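Local atomic coordinates of galactonate dehydratase (Zobellia galactanivorans, PDB entry 5OLC), a protein that is a member of the enolase superfamily, joining a mandelate racemase-type N-terminal domain to a TIM-barrel-like C-terminal domain, and assembles from eight chains. Residues Glu342-Asp347 and Glu379-Lys384; Glu158-Tyr163 and Lys191-Asp196; Lys210-Leu215 and Lys240-Asn245; Pro72-Lys77 and Gln87-Arg92; Gly282-Val287 and Val316-Asn321. One frame throughout, in Å; residues are numbered along the deposited sequence.

Along the chain the contacts come in series, in the order 4, 2, 3, 5, 1. In contact 4 the loop after helix 60-70 meets helix 82-93. Contacts 2, 3 and 5 each join successive helices of the barrel-like domain: 154-165 with 179-193, 209-219 with 236-245, and 283-296 with 309-321. Their centres are 26 to 30 Å apart. Contact 1 brings helix 344-349 to helix 375-381, near strand 11-22. Contacts 4 and 5 belong to different domains, yet their nearest atoms are about 6 Å apart, whereas the centres of contacts 2 and 4 lie 48 Å apart. Three contacts thus join the barrel's outer helices, while contacts 1 and 4 lie at or in the N-terminal domain.

Contact 1 (Glu342-Asp347 and Glu379-Lys384); sequences ENALRD and EHYLDK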
# COMPACT_ATOMS: atom_id res chain seq x y z
N GLU A 342 40.32 24.63 10.21
CA GLU A 342 41.39 25.39 9.57
C GLU A 342 41.15 25.45 8.07
O GLU A 342 41.12 24.41 7.41
CB GLU A 342 42.76 24.77 9.90
CG GLU A 342 43.43 25.41 11.11
CD GLU A 342 43.07 24.85 12.48
OE1 GLU A 342 43.95 24.21 13.11
OE2 GLU A 342 41.95 25.14 12.97
N ASN A 343 40.92 26.67 7.56
CA ASN A 343 40.65 26.87 6.14
C ASN A 343 41.14 28.22 5.64
O ASN A 343 40.47 29.24 5.80
CB ASN A 343 39.18 26.63 5.80
CG ASN A 343 38.91 26.31 4.35
OD1 ASN A 343 39.66 26.66 3.43
ND2 ASN A 343 37.75 25.71 4.12
N ALA A 344 42.31 28.19 5.01
CA ALA A 344 42.94 29.36 4.43
C ALA A 344 42.23 29.79 3.15
O ALA A 344 42.22 30.98 2.86
CB ALA A 344 44.41 29.08 4.16
N LEU A 345 41.62 28.86 2.40
CA LEU A 345 40.91 29.22 1.16
C LEU A 345 39.62 29.95 1.46
O LEU A 345 39.22 30.85 0.72
CB LEU A 345 40.65 27.98 0.31
CG LEU A 345 41.82 27.05 0.21
CD1 LEU A 345 41.44 25.69 0.65
CD2 LEU A 345 42.42 27.06 -1.16
N ARG A 346 38.98 29.58 2.57
CA ARG A 346 37.75 30.20 3.04
C ARG A 346 38.06 31.56 3.66
O ARG A 346 37.39 32.54 3.33
CB ARG A 346 37.05 29.26 4.04
CG ARG A 346 35.90 29.87 4.84
CD ARG A 346 36.23 29.90 6.32
NE ARG A 346 36.27 28.55 6.88
CZ ARG A 346 36.66 28.26 8.12
NH1 ARG A 346 37.04 29.22 8.95
NH2 ARG A 346 36.65 27.01 8.54
N ASP A 347 39.07 31.64 4.55
CA ASP A 347 39.38 32.89 5.25
C ASP A 347 40.30 33.88 4.49
O ASP A 347 40.23 35.08 4.78
CB ASP A 347 39.91 32.58 6.65
CG ASP A 347 38.83 32.02 7.56
OD1 ASP A 347 37.73 32.62 7.62
OD2 ASP A 347 39.08 30.99 8.21
N GLU A 379 45.33 34.11 -7.09
CA GLU A 379 46.50 33.75 -7.92
C GLU A 379 47.52 32.92 -7.16
O GLU A 379 48.14 32.03 -7.75
CB GLU A 379 47.18 35.00 -8.51
CG GLU A 379 46.49 35.55 -9.75
CD GLU A 379 46.56 34.72 -11.02
OE1 GLU A 379 45.54 34.65 -11.74
OE2 GLU A 379 47.65 34.16 -11.30
N HIS A 380 47.68 33.19 -5.85
CA HIS A 380 48.60 32.47 -4.98
C HIS A 380 48.19 31.04 -4.73
O HIS A 380 49.04 30.15 -4.83
CB HIS A 380 48.83 33.20 -3.65
CG HIS A 380 49.75 32.45 -2.74
ND1 HIS A 380 49.29 31.86 -1.58
CD2 HIS A 380 51.06 32.13 -2.89
CE1 HIS A 380 50.33 31.25 -1.04
NE2 HIS A 380 51.42 31.38 -1.80
N TYR A 381 46.92 30.80 -4.37
CA TYR A 381 46.41 29.48 -4.02
C TYR A 381 45.96 28.59 -5.19
O TYR A 381 45.69 27.42 -4.96
CB TYR A 381 45.28 29.62 -3.01
CG TYR A 381 45.75 29.93 -1.61
CD1 TYR A 381 46.18 28.92 -0.76
CD2 TYR A 381 45.67 31.22 -1.09
CE1 TYR A 381 46.55 29.18 0.56
CE2 TYR A 381 46.04 31.50 0.22
CZ TYR A 381 46.48 30.48 1.04
OH TYR A 381 46.88 30.72 2.33
N LEU A 382 45.92 29.13 -6.42
CA LEU A 382 45.54 28.41 -7.65
C LEU A 382 46.32 27.06 -7.87
O LEU A 382 47.40 26.86 -7.31
CB LEU A 382 45.73 29.33 -8.88
CG LEU A 382 44.52 29.59 -9.82
CD1 LEU A 382 44.29 28.43 -10.84
CD2 LEU A 382 43.26 29.96 -9.06
N ASP A 383 45.74 26.16 -8.67
CA ASP A 383 46.30 24.83 -8.97
C ASP A 383 46.76 24.72 -10.44
O ASP A 383 46.21 25.41 -11.32
CB ASP A 383 45.25 23.76 -8.60
CG ASP A 383 45.68 22.30 -8.70
OD1 ASP A 383 45.64 21.74 -9.82
OD2 ASP A 383 45.93 21.69 -7.64
N LYS A 384 47.78 23.86 -10.68
CA LYS A 384 48.37 23.60 -12.00
C LYS A 384 47.59 22.54 -12.82
O LYS A 384 47.37 21.42 -12.38
CB LYS A 384 49.85 23.22 -11.85
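Leu345 and Tyr381 mark the closest backbone approach, 7.6 Å from CA to CA, where the first turn of helix 344-349 faces the last residue of helix 375-381. Tyr381 bridges the gap by itself. With CG anti to its carbonyl carbon and beside the backbone N (chi1 -76°), it reaches Ala344 with its outer end and Leu345 with its inner flank. Ala344 CB lies 3.5 Å from Tyr381 OH and 4.0 Å from Tyr381 CZ. Leu345 CD2 approaches Tyr381 CD1 at 4.2 Å, obliquely to the ring. The phenol is not left without a polar partner, because Tyr381 OH is hydrogen-bonded to Glu348 OE1, further along the opposing helix 344-349. Here the chain's C-terminal end returns to the N-terminal domain, as is usual in the enolase superfamily: strand 11-22 touches both sides through His21, and Ser20 shares a backbone hydrogen bond with Tyr381. The start of the facing helix is fixed by Asn343, the N-cap, whose OD1 accepts from Arg346 N at 3.1 Å and weakly from Leu345 N. The Arg346 N-H meets that oxygen from above its carbonyl plane, while Arg346 NH1 makes a salt bridge of 2.8 Å with Asp347 OD2.

Contact 2 (Glu158-Tyr163 and Lys191-Asp196); sequences EEALLY and KAIGPD
Ala160 and Leu161 of helix 154-165 face Ile193 and Ala192 of helix 179-193, one small and one large side chain from each helix. The pairing is crossed: the alanine of each helix takes the branched residue of the other. The buried half is Ala160 against Ile193. Ala160 CB points at the second helix and meets Ile193 CG2 at 4.1 Å. Ile193 has CG1 between its backbone N and carbonyl carbon (chi1 66°), which leaves CG2 as the branch turned to Ala160 while the longer arm leads away. The solvent half is Leu161 against Ala192. Leu161 is itself exposed, but its CD2 methyl lies over the end of the second helix, 3.8 Å from Ala192 CB and 3.6 Å from Ala192 O. The backbones are nearest between these two pairs, with Leu161 CA and Ile193 CA 6.3 Å apart. Just past Ile193 the helix ends at Gly194, whose positive phi turns the chain off toward Pro195 and away from the contact. The two helices are successive members of the outer layer of the barrel, linked through strand 170-174. A polar tie between them lies one residue beyond the first segment, where Lys164 NZ bonds to Ile193 O. Between the segments themselves only hydrocarbon groups and one carbonyl oxygen meet, over a modest 151 Å², so the fit here depends on shape and van der Waals contact and not on directed bonds.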
# COMPACT_ATOMS: atom_id res chain seq x y z
N GLU A 158 38.87 20.87 24.37
CA GLU A 158 39.39 22.24 24.29
C GLU A 158 38.76 23.03 23.14
O GLU A 158 38.37 24.18 23.34
CB GLU A 158 40.92 22.22 24.16
CG GLU A 158 41.62 23.36 24.88
CD GLU A 158 42.94 23.74 24.23
OE1 GLU A 158 42.91 24.34 23.13
OE2 GLU A 158 43.99 23.42 24.82
N GLU A 159 38.64 22.39 21.94
CA GLU A 159 38.03 22.96 20.72
C GLU A 159 36.57 23.32 20.99
O GLU A 159 36.11 24.37 20.56
CB GLU A 159 38.14 21.94 19.56
CG GLU A 159 37.66 22.45 18.21
CD GLU A 159 37.28 21.38 17.21
OE1 GLU A 159 36.50 20.46 17.57
OE2 GLU A 159 37.73 21.47 16.04
N ALA A 160 35.86 22.45 21.74
CA ALA A 160 34.47 22.62 22.15
C ALA A 160 34.33 23.78 23.13
O ALA A 160 33.47 24.64 22.93
CB ALA A 160 33.96 21.34 22.79
N LEU A 161 35.19 23.82 24.18
CA LEU A 161 35.20 24.87 25.19
C LEU A 161 35.46 26.25 24.58
O LEU A 161 34.90 27.24 25.05
CB LEU A 161 36.20 24.56 26.32
CG LEU A 161 35.81 23.40 27.24
CD1 LEU A 161 37.03 22.81 27.90
CD2 LEU A 161 34.80 23.83 28.28
N LEU A 162 36.28 26.28 23.50
CA LEU A 162 36.60 27.48 22.72
C LEU A 162 35.31 28.02 22.08
O LEU A 162 35.04 29.22 22.18
CB LEU A 162 37.67 27.15 21.65
CG LEU A 162 37.87 28.15 20.48
CD1 LEU A 162 38.74 29.32 20.87
CD2 LEU A 162 38.48 27.46 19.28
N TYR A 163 34.52 27.12 21.44
CA TYR A 163 33.26 27.45 20.77
C TYR A 163 32.22 28.02 21.74
O TYR A 163 31.59 29.03 21.41
CB TYR A 163 32.69 26.26 20.00
CG TYR A 163 33.57 25.74 18.88
CD1 TYR A 163 34.35 26.60 18.12
CD2 TYR A 163 33.54 24.39 18.53
CE1 TYR A 163 35.14 26.12 17.07
CE2 TYR A 163 34.31 23.91 17.47
CZ TYR A 163 35.11 24.78 16.74
OH TYR A 163 35.87 24.30 15.71
N LYS A 191 30.10 16.90 29.04
CA LYS A 191 30.59 17.26 30.37
C LYS A 191 31.23 18.66 30.37
O LYS A 191 31.04 19.44 31.30
CB LYS A 191 31.60 16.21 30.85
CG LYS A 191 31.29 15.65 32.23
CD LYS A 191 32.07 14.36 32.53
CE LYS A 191 33.50 14.57 32.98
NZ LYS A 191 33.59 15.07 34.38
N ALA A 192 31.97 18.98 29.29
CA ALA A 192 32.65 20.26 29.11
C ALA A 192 31.69 21.41 28.80
O ALA A 192 31.74 22.44 29.47
CB ALA A 192 33.70 20.15 28.03
N ILE A 193 30.82 21.23 27.77
CA ILE A 193 29.86 22.24 27.30
C ILE A 193 28.69 22.47 28.29
O ILE A 193 28.04 23.51 28.23
CB ILE A 193 29.35 21.96 25.85
CG1 ILE A 193 28.51 20.65 25.76
CG2 ILE A 193 30.51 21.98 24.84
CD1 ILE A 193 27.51 20.54 24.59
N GLY A 194 28.45 21.50 29.16
CA GLY A 194 27.36 21.57 30.13
C GLY A 194 26.01 21.24 29.50
O GLY A 194 25.96 20.72 28.38
N PRO A 195 24.90 21.57 30.19
CA PRO A 195 23.58 21.24 29.62
C PRO A 195 22.95 22.29 28.70
O PRO A 195 22.07 21.95 27.90
CB PRO A 195 22.72 21.01 30.87
CG PRO A 195 23.35 21.85 31.93
CD PRO A 195 24.76 22.17 31.53
N ASP A 196 23.37 23.56 28.82
CA ASP A 196 22.80 24.69 28.09
C ASP A 196 23.12 24.73 26.60
O ASP A 196 22.30 25.23 25.82
CB ASP A 196 23.20 26.01 28.77
CG ASP A 196 22.81 26.06 30.23
OD1 ASP A 196 21.61 25.93 30.53
OD2 ASP A 196 23.72 26.21 31.08

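Contact 3 (Lys210-Leu215 and Lys240-Asn245); sequences KEAIEL and KRLRQN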
# COMPACT_ATOMS: atom_id res chain seq x y z
N LYS A 210 22.38 -1.41 12.38
CA LYS A 210 22.67 -2.04 13.68
C LYS A 210 23.67 -1.21 14.52
O LYS A 210 23.53 -1.13 15.75
CB LYS A 210 23.23 -3.47 13.49
CG LYS A 210 22.20 -4.53 13.06
CD LYS A 210 22.76 -5.96 13.18
CE LYS A 210 23.66 -6.38 12.04
NZ LYS A 210 24.62 -7.45 12.43
N GLU A 211 24.66 -0.62 13.85
CA GLU A 211 25.70 0.20 14.47
C GLU A 211 25.17 1.58 14.85
O GLU A 211 25.63 2.17 15.83
CB GLU A 211 26.90 0.33 13.53
CG GLU A 211 27.77 -0.92 13.48
CD GLU A 211 28.77 -1.04 12.34
OE1 GLU A 211 28.66 -0.27 11.36
OE2 GLU A 211 29.63 -1.94 12.41
N ALA A 212 24.20 2.09 14.06
CA ALA A 212 23.58 3.40 14.23
C ALA A 212 22.66 3.45 15.44
O ALA A 212 22.80 4.38 16.24
CB ALA A 212 22.84 3.81 12.97
N ILE A 213 21.73 2.46 15.61
CA ILE A 213 20.82 2.43 16.78
C ILE A 213 21.58 2.12 18.05
O ILE A 213 21.18 2.60 19.11
CB ILE A 213 19.54 1.57 16.69
CG1 ILE A 213 19.31 0.94 15.32
CG2 ILE A 213 18.33 2.38 17.14
CD1 ILE A 213 19.06 -0.50 15.41
N GLU A 214 22.68 1.35 17.96
CA GLU A 214 23.53 1.04 19.11
C GLU A 214 24.06 2.37 19.68
O GLU A 214 23.93 2.62 20.88
CB GLU A 214 24.69 0.11 18.71
CG GLU A 214 25.34 -0.60 19.88
CD GLU A 214 26.33 -1.70 19.55
OE1 GLU A 214 27.11 -1.55 18.58
OE2 GLU A 214 26.32 -2.72 20.27
N LEU A 215 24.55 3.25 18.78
CA LEU A 215 25.08 4.57 19.11
C LEU A 215 23.98 5.52 19.53
O LEU A 215 24.15 6.22 20.52
CB LEU A 215 25.89 5.14 17.92
CG LEU A 215 26.36 6.61 17.99
CD1 LEU A 215 27.35 6.84 19.13
CD2 LEU A 215 26.99 7.02 16.69
N LYS A 240 14.44 5.47 7.99
CA LYS A 240 13.07 5.34 8.49
C LYS A 240 12.99 4.51 9.78
O LYS A 240 12.35 4.95 10.73
CB LYS A 240 12.12 4.77 7.42
CG LYS A 240 10.64 4.98 7.78
CD LYS A 240 9.69 4.47 6.73
CE LYS A 240 8.27 4.88 7.06
NZ LYS A 240 7.41 4.93 5.85
N ARG A 241 13.64 3.31 9.79
CA ARG A 241 13.69 2.40 10.94
C ARG A 241 14.39 3.07 12.14
O ARG A 241 13.89 3.00 13.26
CB ARG A 241 14.44 1.10 10.58
CG ARG A 241 13.65 -0.03 9.91
CD ARG A 241 14.39 -1.38 9.94
NE ARG A 241 15.79 -1.28 9.50
CZ ARG A 241 16.25 -1.61 8.29
NH1 ARG A 241 15.42 -2.11 7.38
NH2 ARG A 241 17.53 -1.46 7.99
N LEU A 242 15.53 3.73 11.88
CA LEU A 242 16.33 4.41 12.90
C LEU A 242 15.51 5.50 13.58
O LEU A 242 15.55 5.62 14.80
CB LEU A 242 17.61 4.98 12.28
CG LEU A 242 18.65 5.53 13.25
CD1 LEU A 242 19.12 4.48 14.21
CD2 LEU A 242 19.81 6.02 12.51
N ARG A 243 14.74 6.26 12.77
CA ARG A 243 13.84 7.32 13.21
C ARG A 243 12.78 6.74 14.16
O ARG A 243 12.44 7.37 15.17
CB ARG A 243 13.17 7.93 11.98
CG ARG A 243 12.98 9.43 12.04
CD ARG A 243 12.14 9.87 10.87
NE ARG A 243 11.51 11.17 11.12
CZ ARG A 243 10.58 11.69 10.33
NH1 ARG A 243 10.15 11.02 9.27
NH2 ARG A 243 10.06 12.88 10.60
N GLN A 244 12.28 5.52 13.85
CA GLN A 244 11.26 4.80 14.62
C GLN A 244 11.82 4.24 15.93
O GLN A 244 11.07 4.15 16.90
CB GLN A 244 10.65 3.65 13.78
CG GLN A 244 9.71 4.13 12.67
CD GLN A 244 9.30 3.08 11.65
OE1 GLN A 244 9.88 1.99 11.54
NE2 GLN A 244 8.30 3.42 10.84
N ASN A 245 13.11 3.88 15.97
CA ASN A 245 13.75 3.26 17.12
C ASN A 245 14.60 4.20 18.02
O ASN A 245 15.08 3.76 19.07
CB ASN A 245 14.58 2.06 16.66
CG ASN A 245 13.76 0.79 16.47
OD1 ASN A 245 14.13 -0.27 16.98
ND2 ASN A 245 12.72 0.82 15.64
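Leu242 reaches Ala212 and Ile213 because its CG stands trans to the backbone N (chi1 -170°) and a chi2 of 59° turns Leu242 CD1 mainly onto Ile213, still 4.0 Å from Ala212 CB, and CD2 onto Ala212. Leu242 CD1 is 3.7 Å from Ile213 CG2 and 3.6 Å from the backbone atom Ile213 N. Leu242 CD2 lies 3.8 Å from Ala212 CB. Leu242 and Ile213 run antiparallel alongside one another, so the leucine methyl lies beside the isoleucine branches. One turn further on, Asn245 adds only its aliphatic part, its CB sitting 3.8 Å from Ile213 CG2. This mostly buried apolar seam holds two nearly parallel helices whose short axes approach to 10.2 Å at a crossing angle of -23°, as expected for successive outer helices of a TIM-type barrel. Charged residues lie further round helix 236-245: Arg241 makes a cation-pi contact with Tyr209 and a salt bridge to Asp269 of a neighbouring subunit, while Arg243, turned from the seam, pairs with Asp269 and Asp272 of its own chain. On the inner side Leu242 packs on Pro230 and on Ile250 of strand 250-252, and Leu215 touches Ile186 of helix 179-193.

Contact 4 (Pro72-Lys77 and Gln87-Arg92); sequences PFLLGK and QEMYRR
Phe73 and Arg92 form the first shell, the arginine lying along one face of the ring. Arg92 CD sits over the ring centre, 3.8 Å from the Phe73 centroid, in a CH-pi contact. Beyond it the guanidinium lies nearly flat on the ring, planes 23° apart and centres at 4.2 Å, displaced toward CD1. The bend of the arginine at chi2 (-79°) folds its chain onto the ring. Leu74 CD1 meets Met89 SD at 4.0 Å, the two side chains crossing at about a right angle. Glu88, one helical turn before Arg92, fixes the guanidinium: its OE1 takes both NH2 at 2.8 Å and NE at 2.9 Å, a side-on grip on a single oxygen that should resist its rotation. A type II turn from Leu74 to Lys77 swings the lysine back, letting Lys77 NZ bond to Phe73 O at 3.0 Å. That amine stays 4.3 Å from Glu88 OE1, beyond a salt bridge, where the opposite charges would probably still attract. Within the N-terminal domain Phe69 of helix 60-70 meets the Phe73 ring edge-to-face, Ile109 of helix 101-120 backs Leu74 and Met89, and Gly76 and Lys77 hydrogen-bond to Ile11 at the start of strand 11-22.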
# COMPACT_ATOMS: atom_id res chain seq x y z
N PRO A 72 30.06 27.03 -23.13
CA PRO A 72 29.62 27.41 -24.50
C PRO A 72 28.16 27.83 -24.67
O PRO A 72 27.92 28.79 -25.42
CB PRO A 72 29.93 26.16 -25.34
CG PRO A 72 31.06 25.53 -24.63
CD PRO A 72 30.81 25.76 -23.16
N PHE A 73 27.19 27.17 -23.96
CA PHE A 73 25.74 27.46 -24.05
C PHE A 73 25.23 28.51 -23.05
O PHE A 73 24.01 28.65 -22.86
CB PHE A 73 24.89 26.18 -23.95
CG PHE A 73 25.60 24.86 -24.03
CD1 PHE A 73 25.80 24.24 -25.26
CD2 PHE A 73 26.00 24.20 -22.88
CE1 PHE A 73 26.44 23.00 -25.33
CE2 PHE A 73 26.63 22.96 -22.96
CZ PHE A 73 26.85 22.37 -24.18
N LEU A 74 26.15 29.25 -22.40
CA LEU A 74 25.78 30.27 -21.42
C LEU A 74 26.23 31.68 -21.82
O LEU A 74 25.65 32.67 -21.38
CB LEU A 74 26.30 29.93 -20.01
CG LEU A 74 25.64 28.80 -19.24
CD1 LEU A 74 26.24 28.69 -17.88
CD2 LEU A 74 24.16 29.01 -19.08
N LEU A 75 27.29 31.77 -22.63
CA LEU A 75 27.88 33.01 -23.12
C LEU A 75 26.91 33.69 -24.12
O LEU A 75 26.31 33.02 -24.98
CB LEU A 75 29.23 32.66 -23.82
CG LEU A 75 30.56 32.88 -23.06
CD1 LEU A 75 30.52 32.41 -21.62
CD2 LEU A 75 31.66 32.19 -23.77
N GLY A 76 26.76 35.01 -23.96
CA GLY A 76 25.88 35.85 -24.78
C GLY A 76 24.40 35.78 -24.41
O GLY A 76 23.52 36.12 -25.21
N LYS A 77 24.14 35.35 -23.18
CA LYS A 77 22.81 35.20 -22.64
C LYS A 77 22.72 36.02 -21.36
O LYS A 77 23.72 36.18 -20.64
CB LYS A 77 22.49 33.71 -22.39
CG LYS A 77 21.94 32.99 -23.63
CD LYS A 77 22.70 31.72 -24.00
CE LYS A 77 22.02 30.99 -25.13
NZ LYS A 77 22.60 29.64 -25.36
N GLN A 87 17.51 25.91 -16.69
CA GLN A 87 16.82 24.96 -17.54
C GLN A 87 17.61 24.56 -18.80
O GLN A 87 17.47 23.43 -19.27
CB GLN A 87 15.41 25.47 -17.90
CG GLN A 87 14.38 25.17 -16.82
CD GLN A 87 14.15 23.68 -16.62
OE1 GLN A 87 13.65 22.97 -17.50
NE2 GLN A 87 14.55 23.18 -15.46
N GLU A 88 18.46 25.46 -19.32
CA GLU A 88 19.31 25.14 -20.48
C GLU A 88 20.36 24.11 -20.03
O GLU A 88 20.47 23.05 -20.65
CB GLU A 88 19.96 26.41 -21.08
CG GLU A 88 20.97 26.15 -22.19
CD GLU A 88 20.50 25.73 -23.57
OE1 GLU A 88 21.37 25.59 -24.46
OE2 GLU A 88 19.27 25.56 -23.80
N MET A 89 21.05 24.39 -18.91
CA MET A 89 22.06 23.53 -18.29
C MET A 89 21.46 22.19 -17.95
O MET A 89 22.11 21.18 -18.17
CB MET A 89 22.61 24.19 -17.02
CG MET A 89 23.52 25.37 -17.29
SD MET A 89 24.34 25.85 -15.76
CE MET A 89 23.12 26.86 -15.02
N TYR A 90 20.22 22.17 -17.43
CA TYR A 90 19.50 20.93 -17.10
C TYR A 90 19.23 20.14 -18.37
O TYR A 90 19.70 19.02 -18.46
CB TYR A 90 18.21 21.19 -16.32
CG TYR A 90 17.52 19.91 -15.87
CD1 TYR A 90 17.95 19.23 -14.73
CD2 TYR A 90 16.44 19.39 -16.57
CE1 TYR A 90 17.33 18.05 -14.32
CE2 TYR A 90 15.83 18.20 -16.18
CZ TYR A 90 16.26 17.54 -15.05
OH TYR A 90 15.63 16.39 -14.65
N ARG A 91 18.54 20.73 -19.38
CA ARG A 91 18.27 20.07 -20.67
C ARG A 91 19.54 19.45 -21.27
O ARG A 91 19.48 18.34 -21.80
CB ARG A 91 17.59 21.03 -21.68
CG ARG A 91 16.08 21.20 -21.49
CD ARG A 91 15.24 20.09 -22.16
NE ARG A 91 15.01 20.32 -23.60
CZ ARG A 91 14.03 19.74 -24.30
NH1 ARG A 91 13.17 18.91 -23.72
NH2 ARG A 91 13.90 20.01 -25.60
N ARG A 92 20.70 20.12 -21.11
CA ARG A 92 21.99 19.65 -21.61
C ARG A 92 22.57 18.49 -20.78
O ARG A 92 23.08 17.52 -21.36
CB ARG A 92 23.02 20.81 -21.70
CG ARG A 92 22.66 21.97 -22.62
CD ARG A 92 22.88 21.74 -24.11
NE ARG A 92 22.35 22.86 -24.89
CZ ARG A 92 22.63 23.12 -26.17
NH1 ARG A 92 23.47 22.35 -26.84
NH2 ARG A 92 22.09 24.17 -26.77

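Contact 5 (Gly282-Val287 and Val316-Asn321); sequences GGLTEV and VHLVAN
Leu318 of helix 309-321 meets Leu284 and Val287 of helix 283-296, and the residues before and after it turn to other parts of the fold. At the start of the segment, Val316 packs on Met336 and the His317 imidazole leads away from helix 283-296, its ND1 hydrogen-bonded to Ser126 N. Then comes Leu318, the one residue of this turn directed squarely at the partner helix. Its CG is anti to the backbone N (chi1 -168°), which sends both methyls across the interface. Leu318 CD1 lies in the notch between the two partners, 3.8 Å from Leu284 CD2 and 3.7 Å from Val287 CG1. Of the two partners, Leu318 CD2 touches the valine, 3.7 Å from Val287 CG1. Closer to the backbone, Leu318 CB is 4.0 Å from Leu284 CD2; the two leucines overlap flank to flank, pointing opposite ways, whereas Val287 crosses Leu318 obliquely. Leu284 and Val287 stand three residues apart, on the same side of their helix, and so receive one side chain between them. Further along, Ala320 hydrogen-bonds through its backbone to Lys133 and Asn134, and Asn321 closes the helix. The far side of helix 283-296 turns to the N-terminal domain, where Thr285 OG1 bonds to Asp110 and Trp114. Consecutive helices joined through a short parallel strand, here 300-301, and packed by a buried apolar seam are the repeating pattern of the beta/alpha barrel.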
# COMPACT_ATOMS: atom_id res chain seq x y z
N GLY A 282 21.82 21.91 -6.65
CA GLY A 282 21.29 22.65 -7.79
C GLY A 282 21.26 24.16 -7.64
O GLY A 282 20.52 24.84 -8.36
N GLY A 283 22.07 24.67 -6.70
CA GLY A 283 22.21 26.09 -6.41
C GLY A 283 21.10 26.69 -5.57
O GLY A 283 20.36 25.96 -4.91
N LEU A 284 21.00 28.03 -5.58
CA LEU A 284 19.96 28.71 -4.80
C LEU A 284 18.58 28.48 -5.38
O LEU A 284 17.63 28.32 -4.61
CB LEU A 284 20.26 30.20 -4.66
CG LEU A 284 21.26 30.56 -3.56
CD1 LEU A 284 21.88 31.89 -3.82
CD2 LEU A 284 20.63 30.47 -2.16
N THR A 285 18.48 28.42 -6.74
CA THR A 285 17.25 28.14 -7.47
C THR A 285 16.69 26.83 -7.04
O THR A 285 15.53 26.80 -6.70
CB THR A 285 17.50 28.17 -8.98
OG1 THR A 285 18.06 29.43 -9.35
CG2 THR A 285 16.24 27.85 -9.81
N GLU A 286 17.48 25.74 -7.04
CA GLU A 286 16.93 24.44 -6.67
C GLU A 286 16.76 24.27 -5.19
O GLU A 286 15.70 23.78 -4.84
CB GLU A 286 17.67 23.24 -7.26
CG GLU A 286 16.75 22.06 -7.53
CD GLU A 286 15.92 22.12 -8.80
OE1 GLU A 286 15.69 23.23 -9.33
OE2 GLU A 286 15.51 21.04 -9.28
N VAL A 287 17.71 24.70 -4.32
CA VAL A 287 17.50 24.59 -2.87
C VAL A 287 16.23 25.33 -2.45
O VAL A 287 15.53 24.87 -1.56
CB VAL A 287 18.71 24.93 -2.00
CG1 VAL A 287 18.36 24.87 -0.51
CG2 VAL A 287 19.84 23.96 -2.30
N VAL A 316 23.51 31.88 4.23
CA VAL A 316 23.06 33.03 5.04
C VAL A 316 21.77 33.57 4.42
O VAL A 316 20.77 33.71 5.11
CB VAL A 316 24.10 34.18 5.17
CG1 VAL A 316 23.61 35.24 6.14
CG2 VAL A 316 25.48 33.67 5.58
N HIS A 317 21.81 33.81 3.10
CA HIS A 317 20.68 34.33 2.36
C HIS A 317 19.55 33.33 2.22
O HIS A 317 18.40 33.74 2.19
CB HIS A 317 21.14 34.90 1.02
CG HIS A 317 21.88 36.19 1.21
ND1 HIS A 317 21.23 37.41 1.09
CD2 HIS A 317 23.15 36.41 1.63
CE1 HIS A 317 22.15 38.33 1.38
NE2 HIS A 317 23.31 37.78 1.72
N LEU A 318 19.85 32.01 2.20
CA LEU A 318 18.76 31.02 2.11
C LEU A 318 18.02 30.86 3.44
O LEU A 318 16.78 30.96 3.43
CB LEU A 318 19.19 29.68 1.54
CG LEU A 318 18.01 28.77 1.19
CD1 LEU A 318 17.91 28.52 -0.30
CD2 LEU A 318 18.04 27.50 2.03
N VAL A 319 18.73 30.66 4.59
CA VAL A 319 18.05 30.51 5.89
C VAL A 319 17.33 31.84 6.28
O VAL A 319 16.30 31.79 6.97
CB VAL A 319 18.88 29.88 7.06
CG1 VAL A 319 20.07 29.06 6.56
CG2 VAL A 319 19.30 30.90 8.11
N ALA A 320 17.82 33.00 5.78
CA ALA A 320 17.15 34.27 6.02
C ALA A 320 15.74 34.20 5.41
O ALA A 320 14.78 34.49 6.11
CB ALA A 320 17.94 35.42 5.41
N ASN A 321 15.62 33.71 4.15
CA ASN A 321 14.38 33.56 3.39
C ASN A 321 13.53 32.35 3.83
O ASN A 321 12.34 32.27 3.49
CB ASN A 321 14.69 33.47 1.91
CG ASN A 321 13.49 33.64 1.03
OD1 ASN A 321 13.12 34.76 0.65
ND2 ASN A 321 12.87 32.54 0.69